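PDB 6JTJ: beta-hexosaminidase from Neisseria gonorrhoeae, which probably cleaves terminal beta-1,4-linked N-acetylglucosamine from peptide-linked peptidoglycan fragments during cell-wall recycling, as a family 3 glycoside hydrolase of the NagZ type. Local coordinates for residues I72-R77 with Q112-G117; Q80-L85 with E116-L121; A49-F54 with R76-N81. One frame throughout, in Å; residues are numbered along the deposited sequence.

Contact 1 of 3, residues I72-R77 with Q112-G117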
# COMPACT_ATOMS: atom_id res chain seq x y z
N ILE C 72 -12.74 -20.01 1.00
CA ILE C 72 -13.02 -18.89 0.12
C ILE C 72 -12.75 -17.58 0.86
O ILE C 72 -13.11 -17.43 2.02
CB ILE C 72 -14.50 -18.90 -0.30
CG1 ILE C 72 -14.81 -20.09 -1.22
CG2 ILE C 72 -14.92 -17.58 -0.95
CD1 ILE C 72 -14.02 -20.11 -2.52
N ILE C 73 -12.13 -16.63 0.17
CA ILE C 73 -11.97 -15.28 0.68
C ILE C 73 -12.90 -14.38 -0.11
O ILE C 73 -12.93 -14.44 -1.33
CB ILE C 73 -10.50 -14.76 0.63
CG1 ILE C 73 -10.40 -13.30 1.07
CG2 ILE C 73 -9.92 -14.86 -0.77
CD1 ILE C 73 -8.96 -12.85 1.25
N LEU C 74 -13.64 -13.54 0.61
CA LEU C 74 -14.54 -12.58 -0.01
C LEU C 74 -13.96 -11.17 -0.01
O LEU C 74 -13.08 -10.83 0.79
CB LEU C 74 -15.88 -12.57 0.71
CG LEU C 74 -16.65 -13.90 0.70
CD1 LEU C 74 -17.90 -13.80 1.54
CD2 LEU C 74 -17.01 -14.32 -0.73
N PHE C 75 -14.47 -10.37 -0.94
CA PHE C 75 -14.03 -9.00 -1.15
C PHE C 75 -15.25 -8.11 -1.30
O PHE C 75 -16.38 -8.59 -1.31
CB PHE C 75 -13.16 -8.92 -2.40
CG PHE C 75 -11.87 -9.67 -2.28
CD1 PHE C 75 -10.80 -9.13 -1.60
CD2 PHE C 75 -11.73 -10.94 -2.82
CE1 PHE C 75 -9.62 -9.81 -1.49
CE2 PHE C 75 -10.55 -11.63 -2.71
CZ PHE C 75 -9.49 -11.06 -2.04
N ARG C 76 -15.02 -6.80 -1.45
CA ARG C 76 -16.12 -5.86 -1.58
C ARG C 76 -17.02 -6.16 -2.79
O ARG C 76 -18.20 -5.94 -2.73
CB ARG C 76 -15.62 -4.42 -1.64
CG ARG C 76 -16.74 -3.39 -1.66
CD ARG C 76 -16.24 -1.98 -1.41
NE ARG C 76 -15.79 -1.77 -0.03
CZ ARG C 76 -15.24 -0.65 0.43
NH1 ARG C 76 -15.10 0.41 -0.37
NH2 ARG C 76 -14.83 -0.57 1.69
N ARG C 77 -16.43 -6.66 -3.88
CA ARG C 77 -17.19 -6.99 -5.09
C ARG C 77 -18.20 -8.12 -4.87
O ARG C 77 -19.08 -8.33 -5.70
CB ARG C 77 -16.26 -7.40 -6.23
CG ARG C 77 -15.50 -8.69 -5.98
CD ARG C 77 -14.73 -9.13 -7.21
NE ARG C 77 -14.27 -10.51 -7.03
CZ ARG C 77 -13.08 -10.86 -6.56
NH1 ARG C 77 -12.17 -9.94 -6.24
NH2 ARG C 77 -12.78 -12.14 -6.43
N GLN C 112 -11.86 -2.48 5.31
CA GLN C 112 -13.15 -3.04 5.72
C GLN C 112 -13.99 -3.24 4.47
O GLN C 112 -14.45 -2.27 3.86
CB GLN C 112 -13.87 -2.09 6.69
CG GLN C 112 -15.21 -2.64 7.14
CD GLN C 112 -15.96 -1.75 8.11
OE1 GLN C 112 -15.42 -0.84 8.73
NE2 GLN C 112 -17.26 -2.02 8.23
N ARG C 113 -14.10 -4.48 4.02
CA ARG C 113 -14.73 -4.78 2.73
C ARG C 113 -16.20 -4.40 2.67
O ARG C 113 -16.67 -3.84 1.68
CB ARG C 113 -14.61 -6.27 2.39
CG ARG C 113 -13.20 -6.81 2.32
CD ARG C 113 -12.25 -5.94 1.51
NE ARG C 113 -10.93 -6.56 1.47
CZ ARG C 113 -9.77 -5.91 1.31
NH1 ARG C 113 -9.74 -4.59 1.18
NH2 ARG C 113 -8.64 -6.59 1.31
N PHE C 114 -16.91 -4.70 3.74
CA PHE C 114 -18.36 -4.61 3.77
C PHE C 114 -18.75 -3.41 4.61
O PHE C 114 -18.54 -3.39 5.82
CB PHE C 114 -19.00 -5.88 4.38
CG PHE C 114 -18.53 -7.17 3.79
CD1 PHE C 114 -18.12 -7.26 2.48
CD2 PHE C 114 -18.52 -8.31 4.56
CE1 PHE C 114 -17.70 -8.47 1.95
CE2 PHE C 114 -18.11 -9.53 4.04
CZ PHE C 114 -17.70 -9.61 2.73
N ILE C 115 -19.36 -2.42 3.97
CA ILE C 115 -19.65 -1.15 4.63
C ILE C 115 -21.14 -1.03 4.97
O ILE C 115 -21.49 -0.93 6.14
CB ILE C 115 -19.22 0.03 3.74
CG1 ILE C 115 -17.71 -0.02 3.51
CG2 ILE C 115 -19.65 1.36 4.33
CD1 ILE C 115 -16.85 0.05 4.77
N GLU C 116 -22.00 -1.07 3.96
CA GLU C 116 -23.43 -0.82 4.17
C GLU C 116 -24.07 -1.89 5.05
O GLU C 116 -23.97 -3.07 4.76
CB GLU C 116 -24.18 -0.73 2.84
CG GLU C 116 -25.63 -0.28 2.99
CD GLU C 116 -26.47 -0.49 1.74
OE1 GLU C 116 -27.47 0.26 1.54
OE2 GLU C 116 -26.16 -1.41 0.96
N GLY C 117 -24.70 -1.46 6.14
CA GLY C 117 -25.34 -2.37 7.07
C GLY C 117 -24.43 -2.86 8.18
O GLY C 117 -24.88 -3.58 9.07
O HOH W 1 -11.09 -9.29 2.11

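Contact 2 of 3, residues Q80-L85 with E116-L121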
# COMPACT_ATOMS: atom_id res chain seq x y z
N GLN C 80 -23.33 -6.84 -1.69
CA GLN C 80 -24.42 -5.95 -2.10
C GLN C 80 -25.10 -5.43 -0.83
O GLN C 80 -25.20 -4.23 -0.61
CB GLN C 80 -25.40 -6.77 -2.93
CG GLN C 80 -26.00 -6.05 -4.11
CD GLN C 80 -26.73 -7.00 -5.04
OE1 GLN C 80 -27.21 -8.06 -4.62
NE2 GLN C 80 -26.82 -6.61 -6.31
N ASN C 81 -25.53 -6.36 0.00
CA ASN C 81 -26.13 -6.03 1.28
C ASN C 81 -26.13 -7.29 2.12
O ASN C 81 -25.79 -8.37 1.63
CB ASN C 81 -27.56 -5.53 1.07
CG ASN C 81 -28.40 -6.47 0.22
OD1 ASN C 81 -28.63 -7.62 0.59
ND2 ASN C 81 -28.85 -5.99 -0.91
N ILE C 82 -26.54 -7.15 3.37
CA ILE C 82 -26.48 -8.24 4.33
C ILE C 82 -27.28 -9.49 3.91
O ILE C 82 -26.81 -10.61 4.09
CB ILE C 82 -26.96 -7.76 5.71
CG1 ILE C 82 -26.00 -6.65 6.20
CG2 ILE C 82 -27.10 -8.94 6.67
CD1 ILE C 82 -25.40 -6.82 7.58
N GLU C 83 -28.47 -9.30 3.35
CA GLU C 83 -29.30 -10.43 2.98
C GLU C 83 -28.71 -11.18 1.79
O GLU C 83 -28.66 -12.42 1.79
CB GLU C 83 -30.76 -9.98 2.75
CG GLU C 83 -31.49 -9.59 4.05
CD GLU C 83 -31.38 -10.64 5.16
OE1 GLU C 83 -31.72 -11.83 4.91
OE2 GLU C 83 -30.95 -10.29 6.29
N GLN C 84 -28.21 -10.45 0.80
CA GLN C 84 -27.50 -11.10 -0.30
C GLN C 84 -26.26 -11.88 0.21
O GLN C 84 -26.02 -13.02 -0.21
CB GLN C 84 -27.13 -10.07 -1.38
CG GLN C 84 -26.03 -10.49 -2.34
CD GLN C 84 -24.64 -10.21 -1.80
OE1 GLN C 84 -24.44 -9.24 -1.06
NE2 GLN C 84 -23.68 -11.07 -2.13
N LEU C 85 -25.51 -11.28 1.13
CA LEU C 85 -24.30 -11.93 1.67
C LEU C 85 -24.64 -13.25 2.36
O LEU C 85 -23.95 -14.25 2.17
CB LEU C 85 -23.56 -10.99 2.64
CG LEU C 85 -22.25 -11.50 3.27
CD1 LEU C 85 -21.24 -11.85 2.19
CD2 LEU C 85 -21.66 -10.49 4.24
N GLU C 116 -22.00 -1.07 3.96
CA GLU C 116 -23.43 -0.82 4.17
C GLU C 116 -24.07 -1.89 5.05
O GLU C 116 -23.97 -3.07 4.76
CB GLU C 116 -24.18 -0.73 2.84
CG GLU C 116 -25.63 -0.28 2.99
CD GLU C 116 -26.47 -0.49 1.74
OE1 GLU C 116 -27.47 0.26 1.54
OE2 GLU C 116 -26.16 -1.41 0.96
N GLY C 117 -24.70 -1.46 6.14
CA GLY C 117 -25.34 -2.37 7.07
C GLY C 117 -24.43 -2.86 8.18
O GLY C 117 -24.88 -3.58 9.07
N PHE C 118 -23.16 -2.44 8.15
CA PHE C 118 -22.18 -2.81 9.18
C PHE C 118 -21.83 -1.58 9.97
O PHE C 118 -21.88 -0.47 9.45
CB PHE C 118 -20.90 -3.40 8.53
CG PHE C 118 -21.05 -4.83 8.09
CD1 PHE C 118 -21.66 -5.15 6.90
CD2 PHE C 118 -20.55 -5.86 8.88
CE1 PHE C 118 -21.81 -6.46 6.51
CE2 PHE C 118 -20.68 -7.18 8.49
CZ PHE C 118 -21.32 -7.49 7.31
N THR C 119 -21.43 -1.76 11.22
CA THR C 119 -20.81 -0.69 11.97
C THR C 119 -19.48 -0.36 11.29
O THR C 119 -18.73 -1.27 10.94
CB THR C 119 -20.49 -1.11 13.39
OG1 THR C 119 -21.69 -1.55 14.00
CG2 THR C 119 -19.90 0.02 14.21
N ARG C 120 -19.21 0.94 11.09
CA ARG C 120 -17.93 1.37 10.55
C ARG C 120 -16.86 1.21 11.61
O ARG C 120 -17.00 1.70 12.72
CB ARG C 120 -18.00 2.82 10.07
CG ARG C 120 -16.83 3.25 9.20
CD ARG C 120 -16.93 2.65 7.81
NE ARG C 120 -15.87 3.14 6.94
CZ ARG C 120 -14.63 2.65 6.87
NH1 ARG C 120 -14.26 1.62 7.62
NH2 ARG C 120 -13.75 3.21 6.04
N LEU C 121 -15.79 0.50 11.28
CA LEU C 121 -14.75 0.17 12.25
C LEU C 121 -13.62 1.20 12.20
O LEU C 121 -13.25 1.66 11.12
CB LEU C 121 -14.18 -1.21 11.95
CG LEU C 121 -15.18 -2.36 12.00
CD1 LEU C 121 -14.61 -3.58 11.29
CD2 LEU C 121 -15.56 -2.70 13.43

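Contact 3 of 3, residues A49-F54 with R76-N81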
# COMPACT_ATOMS: atom_id res chain seq x y z
N ALA C 49 -9.76 -20.06 -2.50
CA ALA C 49 -10.05 -19.41 -3.76
C ALA C 49 -10.99 -18.25 -3.48
O ALA C 49 -11.14 -17.85 -2.34
CB ALA C 49 -10.64 -20.41 -4.75
N ASP C 50 -11.62 -17.71 -4.52
CA ASP C 50 -12.58 -16.64 -4.34
C ASP C 50 -13.62 -16.69 -5.45
O ASP C 50 -13.66 -17.63 -6.22
CB ASP C 50 -11.86 -15.29 -4.28
CG ASP C 50 -11.23 -14.90 -5.59
OD1 ASP C 50 -11.36 -15.65 -6.59
OD2 ASP C 50 -10.56 -13.85 -5.60
N ILE C 51 -14.48 -15.70 -5.50
CA ILE C 51 -15.59 -15.73 -6.44
C ILE C 51 -15.82 -14.34 -7.00
O ILE C 51 -15.36 -13.35 -6.45
CB ILE C 51 -16.86 -16.33 -5.81
CG1 ILE C 51 -17.22 -15.62 -4.51
CG2 ILE C 51 -16.63 -17.82 -5.53
CD1 ILE C 51 -18.59 -15.98 -3.98
N ALA C 52 -16.53 -14.29 -8.12
CA ALA C 52 -16.56 -13.09 -8.94
C ALA C 52 -17.48 -12.01 -8.41
O ALA C 52 -17.10 -10.83 -8.39
CB ALA C 52 -16.95 -13.46 -10.37
N ALA C 53 -18.67 -12.38 -8.00
CA ALA C 53 -19.70 -11.37 -7.72
C ALA C 53 -20.62 -11.77 -6.58
O ALA C 53 -20.15 -12.34 -5.58
CB ALA C 53 -20.47 -11.06 -9.01
N PHE C 54 -21.91 -11.47 -6.69
CA PHE C 54 -22.81 -11.55 -5.54
C PHE C 54 -23.41 -12.94 -5.28
O PHE C 54 -23.81 -13.24 -4.16
CB PHE C 54 -23.93 -10.52 -5.70
CG PHE C 54 -23.45 -9.13 -6.02
CD1 PHE C 54 -22.53 -8.49 -5.19
CD2 PHE C 54 -23.91 -8.46 -7.15
CE1 PHE C 54 -22.08 -7.22 -5.48
CE2 PHE C 54 -23.46 -7.18 -7.44
CZ PHE C 54 -22.55 -6.56 -6.60
N ARG C 76 -15.02 -6.80 -1.45
CA ARG C 76 -16.12 -5.86 -1.58
C ARG C 76 -17.02 -6.16 -2.79
O ARG C 76 -18.20 -5.94 -2.73
CB ARG C 76 -15.62 -4.42 -1.64
CG ARG C 76 -16.74 -3.39 -1.66
CD ARG C 76 -16.24 -1.98 -1.41
NE ARG C 76 -15.79 -1.77 -0.03
CZ ARG C 76 -15.24 -0.65 0.43
NH1 ARG C 76 -15.10 0.41 -0.37
NH2 ARG C 76 -14.83 -0.57 1.69
N ARG C 77 -16.43 -6.66 -3.88
CA ARG C 77 -17.19 -6.99 -5.09
C ARG C 77 -18.20 -8.12 -4.87
O ARG C 77 -19.08 -8.33 -5.70
CB ARG C 77 -16.26 -7.40 -6.23
CG ARG C 77 -15.50 -8.69 -5.98
CD ARG C 77 -14.73 -9.13 -7.21
NE ARG C 77 -14.27 -10.51 -7.03
CZ ARG C 77 -13.08 -10.86 -6.56
NH1 ARG C 77 -12.17 -9.94 -6.24
NH2 ARG C 77 -12.78 -12.14 -6.43
N ASN C 78 -18.06 -8.84 -3.76
CA ASN C 78 -18.99 -9.90 -3.41
C ASN C 78 -20.10 -9.42 -2.49
O ASN C 78 -20.90 -10.22 -2.02
CB ASN C 78 -18.25 -11.05 -2.73
CG ASN C 78 -17.09 -11.55 -3.53
OD1 ASN C 78 -15.96 -11.55 -3.06
ND2 ASN C 78 -17.36 -11.99 -4.76
N PHE C 79 -20.16 -8.11 -2.24
CA PHE C 79 -21.09 -7.59 -1.25
C PHE C 79 -22.04 -6.55 -1.83
O PHE C 79 -21.61 -5.51 -2.34
CB PHE C 79 -20.35 -6.98 -0.08
CG PHE C 79 -21.24 -6.49 1.01
CD1 PHE C 79 -21.91 -7.40 1.80
CD2 PHE C 79 -21.41 -5.14 1.25
CE1 PHE C 79 -22.74 -6.98 2.83
CE2 PHE C 79 -22.22 -4.71 2.28
CZ PHE C 79 -22.89 -5.64 3.07
N GLN C 80 -23.33 -6.84 -1.69
CA GLN C 80 -24.42 -5.95 -2.10
C GLN C 80 -25.10 -5.43 -0.83
O GLN C 80 -25.20 -4.23 -0.61
CB GLN C 80 -25.40 -6.77 -2.93
CG GLN C 80 -26.00 -6.05 -4.11
CD GLN C 80 -26.73 -7.00 -5.04
OE1 GLN C 80 -27.21 -8.06 -4.62
NE2 GLN C 80 -26.82 -6.61 -6.31
N ASN C 81 -25.53 -6.36 0.00
CA ASN C 81 -26.13 -6.03 1.28
C ASN C 81 -26.13 -7.29 2.12
O ASN C 81 -25.79 -8.37 1.63
CB ASN C 81 -27.56 -5.53 1.07
CG ASN C 81 -28.40 -6.47 0.22
OD1 ASN C 81 -28.63 -7.62 0.59
ND2 ASN C 81 -28.85 -5.99 -0.91
O HOH W 2 -14.44 -13.58 -3.66

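Contact 1 of 3, residues I72-R77 with Q112-G117
Arg-76 reaches across to the loop 112-117 and fastens its guanidinium group to two successive backbone carbonyls. Its aliphatic part runs over the carbonyl oxygen of Arg-113: CB, CG and CD all pass close to it, CG at 3.4 Å. The chain leaves with CG anti to the backbone N (chi1 -175°) and bends only at chi3 (-70°), which brings NE round to the same oxygen. NE donates to Arg-113 O over 2.8 Å in a nearly straight bond, and NH2 donates to Gln-112 O, also at 2.8 Å. Both oxygens lie at the guanidinium edge, close to its plane, so the pair of bonds fixes the rotation of the group. Over one face sits Ile-115, whose CG1 is 3.5 Å from Arg-76 NH2. The remaining nitrogen, NH1, bonds Asn-173 of the second subunit.

Arg-113, a predicted substrate-binding residue, lies alongside Phe-75 and points the same way, its guanidinium plane 39° from the ring. Its NE donates to a water that in turn donates to Leu-74 O, while its tip forms salt bridges with Asp-105 and with Glu-219 and Asp-221 of the second subunit. Such surrounding charge would probably hold the arginine firmly beside the sugar site.

Phe-114 turns the edge of its ring to Leu-74 and Phe-75, with CE1 3.5 Å from Phe-75 O and CZ 4.0 Å from Leu-74 CB. The contact thus joins the C-terminal end of a parallel strand, where active-site loops of a barrel of this family gather, to the loop following strand 111-112. Strand 101-108 pairs with strands 69-74 and 111-112, and Leu-85 of helix 82-94 packs against Leu-74 and Phe-114.

Contact 2 of 3, residues Q80-L85 with E116-L121
Ile-82 and Gly-117 face each other with their CA atoms 6.6 Å apart, Asn-81 and Glu-116 keep a similar spacing, and no hydrogen bond crosses the contact. Much of the join is apolar, although Glu-116 extends its chain alongside Gln-80 without bonding to it. Ile-82 points toward the loop with CG1 anti to its carbonyl carbon (chi1 -62°), which sends CD1 to 3.6 Å from Gly-117 O and 3.8 Å from Phe-118 CE1, approaching the ring obliquely. The bare CA of Gly-117 leaves room for this branch. Leu-85, one turn further along the helix, brings CD2 to the ring edge, 4.3 Å from Phe-118 CZ.

The first turn is secured by a capping box: Gln-84 N donates to Asn-81 OD1 in an almost straight bond of 2.9 Å, and Gln-84 OE1 accepts from Asn-81 N. That same oxygen takes a shorter bond from Gln-80 N, which stands above the plane of the amide carbonyl, while NE2 is bonded to the backbone oxygens of Phe-54 and Asn-78.

Here the start of helix 82-94 meets the loop leading to helix 124-134 near the protein surface. Phe-118 also rests on Glu-153 and Leu-154 of helix 136-155.

Contact 3 of 3, residues A49-F54 with R76-N81
The ring of Phe-54 carries the side-chain amide of Gln-80 on one face, stacked with the two planes 21° apart. Gln-80 CG stands 4.1 Å from the ring centroid, almost on the normal, in a CH-pi contact. The Asn-78 backbone lines the ring's edge. The guanidinium of Arg-77 has Asp-50 OD2 and the carbonyl oxygens of Ile-51 and Ala-52 around its edge, and Asn-78 OD1 over one face toward the rim.

Arg-77 CG lies between the backbone N and the carbonyl carbon (chi1 66°), and the chain extends to NE, carrying the guanidinium along residues 50-52. NH2 forms a salt bridge with Asp-50 OD2 at 2.9 Å, its hydrogen bond weak, and donates to Ile-51 O at 2.8 Å. From the opposite face of that carbonyl comes Asn-78 ND2, at 3.0 Å, which also donates to Ala-53 O at 2.9 Å. Both amide bonds are nearly straight, which settles the flip of Asn-78. Its OD1 accepts from Phe-75 N and probably from a water that accepts from Ile-51 N.

The loop after strand 47-49 is thus bound to the loop after the adjacent parallel strand 69-74, just ahead of helix 82-94. Asn-326 bonds both Asp-50 OD2 and Arg-77 NH1, extending the polar cluster. Among these acceptors the arginine is very probably charged, and would polarise the Ile-51 carbonyl that it grips together with Asn-78.

From the N terminus, the chain leaves strand 47-49 through 49-54, passes helix 58-64 and strand 69-74, and returns at 76-81, where contact 3 closes the first loop. Contact 1 starts on the end of that strand and overlaps contact 3 at Arg-76 and Arg-77, so the two spans cross. Contact 2 begins at Gln-80, within the last two residues of contact 3, and runs into helix 82-94; its span overlaps that of contact 1, with which it shares Glu-116 and Gly-117. Gln-112 of contact 1 bonds Arg-120 and Leu-121 of contact 2. The loops after strands 47-49, 69-74 and 111-112 are thereby tied together at the start of helix 82-94.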